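Local coordinates for lovastatin nonaketide synthase mokA (Monascus pilosus, PDB 6AD3), which builds the nonaketide precursor of monacolin K (lovastatin) as an iterative type I polyketide synthase, of which this chain is the condensation domain, at residues Leu277-Leu282 and Leu342-Phe348; Arg294-Trp299 and Gly421-Ala427; His302-Ala306 and Pro496-Leu500. The protein carries 1 engineered substitution. All coordinates share one frame; numbering follows the deposited sequence.

Interaction 1 (Leu277-Leu282 and Leu342-Phe348); sequences LPRMLL and LTGSSDF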
loop_
_atom_site.group_PDB
_atom_site.type_symbol
_atom_site.label_atom_id
_atom_site.label_comp_id
_atom_site.label_asym_id
_atom_site.label_seq_id
_atom_site.Cartn_x
_atom_site.Cartn_y
_atom_site.Cartn_z
ATOM N N LEU A 277 7.802 -13.928 -12.602
ATOM C CA LEU A 277 6.495 -14.179 -13.108
ATOM C C LEU A 277 6.457 -14.025 -14.637
ATOM O O LEU A 277 6.860 -12.977 -15.181
ATOM C CB LEU A 277 5.533 -13.187 -12.463
ATOM C CG LEU A 277 4.043 -13.476 -12.631
ATOM C CD1 LEU A 277 3.667 -14.690 -11.780
ATOM C CD2 LEU A 277 3.251 -12.231 -12.215
ATOM N N PRO A 278 5.895 -15.023 -15.339
ATOM C CA PRO A 278 5.703 -14.842 -16.787
ATOM C C PRO A 278 4.712 -13.765 -17.136
ATOM O O PRO A 278 3.936 -13.298 -16.283
ATOM C CB PRO A 278 5.193 -16.222 -17.245
ATOM C CG PRO A 278 5.805 -17.158 -16.254
ATOM C CD PRO A 278 5.660 -16.423 -14.941
ATOM N N ARG A 279 4.705 -13.358 -18.400
ATOM C CA ARG A 279 3.609 -12.536 -18.896
ATOM C C ARG A 279 2.306 -13.314 -18.811
ATOM O O ARG A 279 2.262 -14.505 -19.089
ATOM C CB ARG A 279 3.878 -12.084 -20.353
ATOM C CG ARG A 279 2.861 -11.059 -20.852
ATOM C CD ARG A 279 3.276 -10.445 -22.199
ATOM N NE ARG A 279 3.497 -11.466 -23.214
ATOM C CZ ARG A 279 2.527 -12.069 -23.914
ATOM N NH1 ARG A 279 1.245 -11.803 -23.668
ATOM N NH2 ARG A 279 2.836 -12.966 -24.853
ATOM N N MET A 280 1.251 -12.656 -18.357
ATOM C CA MET A 280 -0.084 -13.276 -18.323
ATOM C C MET A 280 -0.746 -13.193 -19.684
ATOM O O MET A 280 -0.680 -12.169 -20.344
ATOM C CB MET A 280 -0.981 -12.589 -17.295
ATOM C CG MET A 280 -0.483 -12.688 -15.863
ATOM S SD MET A 280 -1.593 -11.792 -14.763
ATOM C CE MET A 280 -1.150 -10.085 -15.152
ATOM N N LEU A 281 -1.426 -14.261 -20.077
ATOM C CA LEU A 281 -2.135 -14.274 -21.342
ATOM C C LEU A 281 -3.591 -13.854 -21.145
ATOM O O LEU A 281 -4.393 -14.574 -20.554
ATOM C CB LEU A 281 -2.022 -15.654 -21.985
ATOM C CG LEU A 281 -0.587 -16.235 -21.987
ATOM C CD1 LEU A 281 -0.557 -17.605 -22.660
ATOM C CD2 LEU A 281 0.421 -15.294 -22.639
ATOM N N LEU A 282 -3.856 -12.602 -21.464
ATOM C CA LEU A 282 -5.103 -11.968 -21.111
ATOM C C LEU A 282 -6.156 -11.952 -22.213
ATOM O O LEU A 282 -7.312 -12.264 -21.967
ATOM C CB LEU A 282 -4.843 -10.563 -20.576
ATOM C CG LEU A 282 -4.799 -10.334 -19.069
ATOM C CD1 LEU A 282 -5.228 -11.496 -18.218
ATOM C CD2 LEU A 282 -3.499 -9.746 -18.591
ATOM N N LEU A 342 -3.020 -18.006 -15.664
ATOM C CA LEU A 342 -2.734 -17.099 -16.759
ATOM C C LEU A 342 -1.264 -17.115 -17.187
ATOM O O LEU A 342 -0.953 -16.737 -18.299
ATOM C CB LEU A 342 -3.138 -15.666 -16.394
ATOM C CG LEU A 342 -4.615 -15.392 -16.182
ATOM C CD1 LEU A 342 -4.805 -13.934 -15.728
ATOM C CD2 LEU A 342 -5.381 -15.684 -17.465
ATOM N N THR A 343 -0.362 -17.499 -16.280
ATOM C CA THR A 343 1.066 -17.482 -16.576
ATOM C C THR A 343 1.615 -18.845 -16.950
ATOM O O THR A 343 2.667 -18.925 -17.568
ATOM C CB THR A 343 1.899 -16.989 -15.379
ATOM O OG1 THR A 343 1.712 -17.864 -14.267
ATOM C CG2 THR A 343 1.497 -15.591 -14.993
ATOM N N GLY A 344 0.978 -19.904 -16.469
ATOM C CA GLY A 344 1.541 -21.249 -16.538
ATOM C C GLY A 344 2.687 -21.553 -15.570
ATOM O O GLY A 344 3.395 -22.522 -15.743
ATOM N N SER A 345 2.979 -20.641 -14.654
ATOM C CA SER A 345 4.042 -20.865 -13.700
ATOM C C SER A 345 3.574 -21.745 -12.556
ATOM O O SER A 345 2.428 -21.652 -12.121
ATOM C CB SER A 345 4.541 -19.521 -13.149
ATOM O OG SER A 345 5.520 -19.725 -12.146
ATOM N N SER A 346 4.471 -22.580 -12.049
ATOM C CA SER A 346 4.186 -23.386 -10.868
ATOM C C SER A 346 5.070 -22.979 -9.678
ATOM O O SER A 346 5.057 -23.636 -8.645
ATOM C CB SER A 346 4.368 -24.874 -11.177
ATOM O OG SER A 346 5.665 -25.104 -11.647
ATOM N N ASP A 347 5.818 -21.881 -9.824
ATOM C CA ASP A 347 6.669 -21.389 -8.741
ATOM C C ASP A 347 6.879 -19.886 -8.906
ATOM O O ASP A 347 7.624 -19.430 -9.793
ATOM C CB ASP A 347 8.003 -22.135 -8.708
ATOM C CG ASP A 347 8.987 -21.581 -7.672
ATOM O OD1 ASP A 347 8.616 -20.772 -6.784
ATOM O OD2 ASP A 347 10.178 -21.936 -7.785
ATOM N N PHE A 348 6.111 -19.124 -8.131
ATOM C CA PHE A 348 6.246 -17.683 -8.144
ATOM C C PHE A 348 5.844 -17.130 -6.798
ATOM O O PHE A 348 5.225 -17.834 -5.992
ATOM C CB PHE A 348 5.406 -17.032 -9.273
ATOM C CG PHE A 348 3.925 -17.326 -9.209
ATOM C CD1 PHE A 348 3.410 -18.525 -9.742
ATOM C CD2 PHE A 348 3.030 -16.456 -8.551
ATOM C CE1 PHE A 348 2.043 -18.778 -9.731
ATOM C CE2 PHE A 348 1.673 -16.731 -8.517
ATOM C CZ PHE A 348 1.192 -17.916 -9.047
#
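L281 and L342 share the one backbone hydrogen bond between 277-282 and 342-348. L281 N gives its hydrogen to L342 O at 3.1 Å, with an N-H...O angle of 165°. M280 CA also sends a C-H toward this oxygen, 3.6 Å away, so L342 O receives both an N-H and a C-H from the loop.

The packing contacts run along the loop. At one end, L282 CD1 meets L342 CD1 at 3.5 Å, the two side chains crossing at about a right angle. In the middle, T343 CG2 touches M280 CG at 3.6 Å and also rests against P278 O. P278 lays its ring against T343 CB and reaches S345 CB with CD at 3.7 Å. At the other end, with CG anti to the backbone N (chi1 -167°), the L277 branch runs toward the second segment and CD1 meets F348 CG at 3.7 Å.

Polar side chains shape the turn out of the helix. G344 leaves helical geometry with positive phi. T343 OG1 accepts from S345 N in an ST turn, and its other partner is L339 O. S345 OG accepts from D347 N in a second ST turn.

The loop thus packs on the end of helix 327-343 and the start of strand 348-354. M280 and L342 both touch F499 of helix 495-512, while L277 and M280 reach V468 of strand 468-473.

Interaction 2 (Arg294-Trp299 and Gly421-Ala427); sequences RQPNSW and GATAETA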
loop_
_atom_site.group_PDB
_atom_site.type_symbol
_atom_site.label_atom_id
_atom_site.label_comp_id
_atom_site.label_asym_id
_atom_site.label_seq_id
_atom_site.Cartn_x
_atom_site.Cartn_y
_atom_site.Cartn_z
ATOM N N ARG A 294 9.760 -5.612 -22.609
ATOM C CA ARG A 294 9.243 -4.702 -21.621
ATOM C C ARG A 294 9.692 -3.276 -21.939
ATOM O O ARG A 294 10.864 -3.045 -22.186
ATOM C CB ARG A 294 9.739 -5.129 -20.217
ATOM C CG ARG A 294 9.375 -6.574 -19.859
ATOM C CD ARG A 294 9.971 -7.006 -18.513
ATOM N NE ARG A 294 9.513 -6.167 -17.418
ATOM C CZ ARG A 294 8.571 -6.510 -16.556
ATOM N NH1 ARG A 294 7.964 -7.659 -16.653
ATOM N NH2 ARG A 294 8.193 -5.665 -15.631
ATOM N N GLN A 295 8.734 -2.366 -22.074
ATOM C CA GLN A 295 9.003 -1.013 -22.558
ATOM C C GLN A 295 9.124 -0.025 -21.382
ATOM O O GLN A 295 8.116 0.290 -20.778
ATOM C CB GLN A 295 7.839 -0.571 -23.475
ATOM C CG GLN A 295 8.255 0.168 -24.724
ATOM C CD GLN A 295 9.192 -0.640 -25.593
ATOM O OE1 GLN A 295 8.999 -1.844 -25.790
ATOM N NE2 GLN A 295 10.252 -0.000 -26.063
ATOM N N PRO A 296 10.334 0.553 -21.150
ATOM C CA PRO A 296 10.556 1.435 -19.996
ATOM C C PRO A 296 9.527 2.550 -19.928
ATOM O O PRO A 296 9.178 3.144 -20.945
ATOM C CB PRO A 296 11.966 1.966 -20.226
ATOM C CG PRO A 296 12.640 0.864 -20.984
ATOM C CD PRO A 296 11.579 0.338 -21.905
ATOM N N ASN A 297 8.856 2.642 -18.790
ATOM C CA ASN A 297 7.739 3.564 -18.621
ATOM C C ASN A 297 7.676 4.181 -17.209
ATOM O O ASN A 297 6.630 4.639 -16.806
ATOM C CB ASN A 297 6.407 2.825 -18.874
ATOM C CG ASN A 297 5.855 3.040 -20.276
ATOM O OD1 ASN A 297 6.229 2.336 -21.226
ATOM N ND2 ASN A 297 4.876 3.934 -20.391
ATOM N N SER A 298 8.799 4.225 -16.492
ATOM C CA SER A 298 8.823 4.778 -15.135
ATOM C C SER A 298 7.674 4.186 -14.285
ATOM O O SER A 298 7.154 4.852 -13.401
ATOM C CB SER A 298 8.778 6.302 -15.165
ATOM O OG SER A 298 9.973 6.784 -15.765
ATOM N N TRP A 299 7.455 2.880 -14.462
ATOM C CA TRP A 299 6.512 2.097 -13.646
ATOM C C TRP A 299 5.105 2.662 -13.743
ATOM O O TRP A 299 4.245 2.331 -12.916
ATOM C CB TRP A 299 6.943 2.084 -12.185
ATOM C CG TRP A 299 8.207 1.426 -11.914
ATOM C CD1 TRP A 299 8.933 0.630 -12.758
ATOM C CD2 TRP A 299 8.918 1.464 -10.689
ATOM N NE1 TRP A 299 10.124 0.288 -12.168
ATOM C CE2 TRP A 299 10.135 0.812 -10.892
ATOM C CE3 TRP A 299 8.654 2.044 -9.431
ATOM C CZ2 TRP A 299 11.070 0.668 -9.881
ATOM C CZ3 TRP A 299 9.580 1.919 -8.442
ATOM C CH2 TRP A 299 10.792 1.255 -8.674
ATOM N N GLY A 421 14.856 0.584 -10.667
ATOM C CA GLY A 421 14.797 1.992 -11.071
ATOM C C GLY A 421 13.600 2.297 -11.911
ATOM O O GLY A 421 13.294 1.552 -12.871
ATOM N N ALA A 422 12.840 3.320 -11.501
ATOM C CA ALA A 422 11.706 3.760 -12.282
ATOM C C ALA A 422 12.172 4.819 -13.275
ATOM O O ALA A 422 12.260 6.001 -12.941
ATOM C CB ALA A 422 10.618 4.316 -11.379
ATOM N N THR A 423 12.545 4.388 -14.466
ATOM C CA THR A 423 13.154 5.308 -15.438
ATOM C C THR A 423 12.541 5.141 -16.855
ATOM O O THR A 423 11.682 4.254 -17.109
ATOM C CB THR A 423 14.676 5.075 -15.539
ATOM O OG1 THR A 423 14.913 3.802 -16.134
ATOM C CG2 THR A 423 15.338 5.111 -14.171
ATOM N N ALA A 424 13.046 5.935 -17.789
ATOM C CA ALA A 424 12.702 5.766 -19.194
ATOM C C ALA A 424 13.685 4.853 -19.963
ATOM O O ALA A 424 13.516 4.666 -21.176
ATOM C CB ALA A 424 12.608 7.133 -19.874
ATOM N N GLU A 425 14.715 4.325 -19.292
ATOM C CA GLU A 425 15.717 3.464 -19.966
ATOM C C GLU A 425 15.740 1.987 -19.523
ATOM O O GLU A 425 16.338 1.151 -20.192
ATOM C CB GLU A 425 17.138 4.049 -19.838
ATOM C CG GLU A 425 17.399 4.850 -18.570
ATOM C CD GLU A 425 17.085 6.324 -18.747
ATOM O OE1 GLU A 425 16.609 6.953 -17.775
ATOM O OE2 GLU A 425 17.272 6.838 -19.878
ATOM N N THR A 426 15.098 1.659 -18.407
ATOM C CA THR A 426 14.957 0.250 -18.000
ATOM C C THR A 426 13.514 -0.045 -17.624
ATOM O O THR A 426 12.808 0.837 -17.166
ATOM C CB THR A 426 15.829 -0.054 -16.779
ATOM O OG1 THR A 426 15.630 -1.419 -16.381
ATOM C CG2 THR A 426 15.463 0.874 -15.597
ATOM N N ALA A 427 13.101 -1.299 -17.745
ATOM C CA ALA A 427 11.806 -1.730 -17.185
ATOM C C ALA A 427 11.891 -3.147 -16.590
ATOM O O ALA A 427 10.930 -3.937 -16.679
ATOM C CB ALA A 427 10.736 -1.685 -18.240
HETATM O O HOH W 1 12.204 -1.359 -13.201
#
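A427 O is gripped by the guanidinium group of R294. R294 NE donates to A427 O at 2.7 Å with an N-H...O angle of 162°, and the oxygen lies at the edge of the guanidinium, near its plane. R294 NH2 adds a weak bond to the same oxygen. The bend at chi3 (59°) turns the end of the arginine chain so that NE faces this carbonyl. NH2 also forms a salt bridge with D467, which probably helps to fix the rotation of the group.

A second backbone tie lies further along. S298 N donates to T423 O at 2.9 Å, from above the carbonyl plane rather than along a lone pair.

P296 packs between these two bonds. P296 CB sits 3.3 Å from A424 O and is also close to T426 O. A427 CB packs against P296 CA at 3.6 Å. The proline ring is thus set against the turn at 423-426, with A427 following. T423 OG1 holds that turn from within by accepting from both E425 N and T426 N, an ST turn together with an ST motif.

W299 closes the other end. A422 CB lies over one face of the indole, 3.5 Å from the centroid of the six-membered ring, as a CH-pi contact. At the edge of the indole, a water in the ring plane accepts from W299 NE1 at 2.8 Å and donates to G421 O. It bridges the ring to the backbone. P465 also touches the indole.

Neither segment has regular secondary structure. D93 bonds to the backbone of A422 and A424. The arrangement is two irregular loops packed together within the condensation domain. It links the connections that lead into strands 301-307 and 435-440, with the ST turn and ST motif at T423 shaping the second loop.

Interaction 3 (His302-Ala306 and Pro496-Leu500); sequences HEAIA and PRAFL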
loop_
_atom_site.group_PDB
_atom_site.type_symbol
_atom_site.label_atom_id
_atom_site.label_comp_id
_atom_site.label_asym_id
_atom_site.label_seq_id
_atom_site.Cartn_x
_atom_site.Cartn_y
_atom_site.Cartn_z
ATOM N N HIS A 302 -1.541 0.814 -15.726
ATOM C CA HIS A 302 -2.950 0.871 -16.120
ATOM C C HIS A 302 -3.774 0.221 -15.026
ATOM O O HIS A 302 -3.315 -0.724 -14.405
ATOM C CB HIS A 302 -3.182 0.124 -17.418
ATOM C CG HIS A 302 -2.309 0.577 -18.550
ATOM N ND1 HIS A 302 -2.268 1.886 -18.972
ATOM C CD2 HIS A 302 -1.578 -0.131 -19.439
ATOM C CE1 HIS A 302 -1.502 1.976 -20.042
ATOM N NE2 HIS A 302 -1.057 0.766 -20.339
ATOM N N GLU A 303 -4.977 0.724 -14.795
ATOM C CA GLU A 303 -5.823 0.116 -13.752
ATOM C C GLU A 303 -7.266 0.025 -14.074
ATOM O O GLU A 303 -7.781 0.719 -14.990
ATOM C CB GLU A 303 -5.643 0.835 -12.412
ATOM C CG GLU A 303 -6.350 2.126 -12.274
ATOM C CD GLU A 303 -6.167 2.763 -10.851
ATOM O OE1 GLU A 303 -7.155 3.289 -10.299
ATOM O OE2 GLU A 303 -5.060 2.662 -10.264
ATOM N N ALA A 304 -7.941 -0.844 -13.335
ATOM C CA ALA A 304 -9.388 -0.960 -13.412
ATOM C C ALA A 304 -9.918 -1.275 -12.021
ATOM O O ALA A 304 -9.235 -1.904 -11.198
ATOM C CB ALA A 304 -9.776 -2.045 -14.414
ATOM N N ILE A 305 -11.119 -0.803 -11.746
ATOM C CA ILE A 305 -11.714 -0.922 -10.423
ATOM C C ILE A 305 -13.127 -1.456 -10.547
ATOM O O ILE A 305 -13.860 -1.055 -11.458
ATOM C CB ILE A 305 -11.824 0.467 -9.740
ATOM C CG1 ILE A 305 -10.453 1.006 -9.396
ATOM C CG2 ILE A 305 -12.604 0.385 -8.461
ATOM C CD1 ILE A 305 -10.472 2.444 -8.924
ATOM N N ALA A 306 -13.495 -2.368 -9.655
ATOM C CA ALA A 306 -14.903 -2.872 -9.589
ATOM C C ALA A 306 -15.330 -3.219 -8.182
ATOM O O ALA A 306 -14.526 -3.600 -7.351
ATOM C CB ALA A 306 -15.076 -4.073 -10.473
ATOM N N PRO A 496 -6.100 -4.566 -17.460
ATOM C CA PRO A 496 -6.540 -4.647 -16.056
ATOM C C PRO A 496 -7.992 -5.092 -15.921
ATOM O O PRO A 496 -8.312 -5.948 -15.065
ATOM C CB PRO A 496 -6.341 -3.201 -15.542
ATOM C CG PRO A 496 -5.187 -2.687 -16.354
ATOM C CD PRO A 496 -5.478 -3.259 -17.760
ATOM N N ARG A 497 -8.875 -4.533 -16.749
ATOM C CA ARG A 497 -10.273 -4.947 -16.720
ATOM C C ARG A 497 -10.472 -6.433 -17.076
ATOM O O ARG A 497 -11.312 -7.111 -16.475
ATOM C CB ARG A 497 -11.132 -4.074 -17.617
ATOM C CG ARG A 497 -12.618 -4.306 -17.336
ATOM C CD ARG A 497 -13.462 -3.260 -18.003
ATOM N NE ARG A 497 -13.225 -1.935 -17.441
ATOM C CZ ARG A 497 -13.625 -1.555 -16.233
ATOM N NH1 ARG A 497 -14.261 -2.401 -15.436
ATOM N NH2 ARG A 497 -13.388 -0.318 -15.828
ATOM N N ALA A 498 -9.701 -6.941 -18.041
ATOM C CA ALA A 498 -9.781 -8.342 -18.408
ATOM C C ALA A 498 -9.345 -9.255 -17.227
ATOM O O ALA A 498 -10.020 -10.209 -16.885
ATOM C CB ALA A 498 -8.939 -8.620 -19.653
ATOM N N PHE A 499 -8.285 -8.870 -16.526
ATOM C CA PHE A 499 -7.874 -9.590 -15.325
ATOM C C PHE A 499 -8.902 -9.524 -14.223
ATOM O O PHE A 499 -9.254 -10.529 -13.614
ATOM C CB PHE A 499 -6.534 -9.058 -14.808
ATOM C CG PHE A 499 -5.979 -9.845 -13.665
ATOM C CD1 PHE A 499 -6.369 -9.582 -12.368
ATOM C CD2 PHE A 499 -5.050 -10.837 -13.872
ATOM C CE1 PHE A 499 -5.859 -10.318 -11.307
ATOM C CE2 PHE A 499 -4.524 -11.556 -12.807
ATOM C CZ PHE A 499 -4.959 -11.311 -11.519
ATOM N N LEU A 500 -9.429 -8.341 -13.995
ATOM C CA LEU A 500 -10.415 -8.139 -12.949
ATOM C C LEU A 500 -11.683 -8.941 -13.221
ATOM O O LEU A 500 -12.238 -9.579 -12.300
ATOM C CB LEU A 500 -10.699 -6.639 -12.836
ATOM C CG LEU A 500 -11.704 -6.059 -11.889
ATOM C CD1 LEU A 500 -11.436 -6.536 -10.485
ATOM C CD2 LEU A 500 -11.633 -4.548 -11.980
#
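A304 makes the tight centre of this contact, with its methyl group directed at helix 496-500. A304 CB comes 3.5 Å from R497 N and 3.8 Å from P496 CB. The small side chain is consistent with the close approach of the two segments, whose axes come within 7.3 Å at an angle of 39°. P496 packs alongside. P496 CG sits 3.3 Å from H302 O and also touches H302 CB, so the proline ring leans on the strand backbone. Further on, chi1 (178°, CG anti to the backbone N) and chi2 (53°) of L500 together bring CD2 to the strand. There CD2 lies 3.8 Å from A306 CB and also touches A304 O and A306 N. All these contacts are apolar or of van der Waals type.

The solvent side is looser. R497 is exposed, and its chain, bent at chi3, folds back so that A304 CB lies over one face of the guanidinium. R497 NH1 stays 4.2 Å from I305 O. E303 and I305 are exposed too, and their CB atoms point away from the helix.

Strand 301-307 is an outermost strand of the six-stranded mixed sheet and pairs antiparallel with 481-487, through H302 with L486, A304 with V484 and A306 with L482. Helix 495-512 lies against one face of it. P496 also touches L486, and F499, which does not touch the strand segment, packs on Y335, L338 and L339 of helix 327-343.

Overall arrangement
From the N terminus, the chain leaves helix 256-266 and enters a long loop. The loop passes 277-282, then 294-299, and leads into strand 301-307. All three first segments thus precede all three second segments. Interaction 1 closes first, at the end of helix 327-343. Interaction 2 closes at the loop before strand 435-440, and interaction 3 at helix 495-512. Each pair crosses; none is nested. Interactions 1 and 3 touch through F499. Interaction 2 touches neither, though 294-299 lies just before 302-306. Together they bind the long loop and edge strand 301-307 to two helices and another loop around the six-stranded sheet.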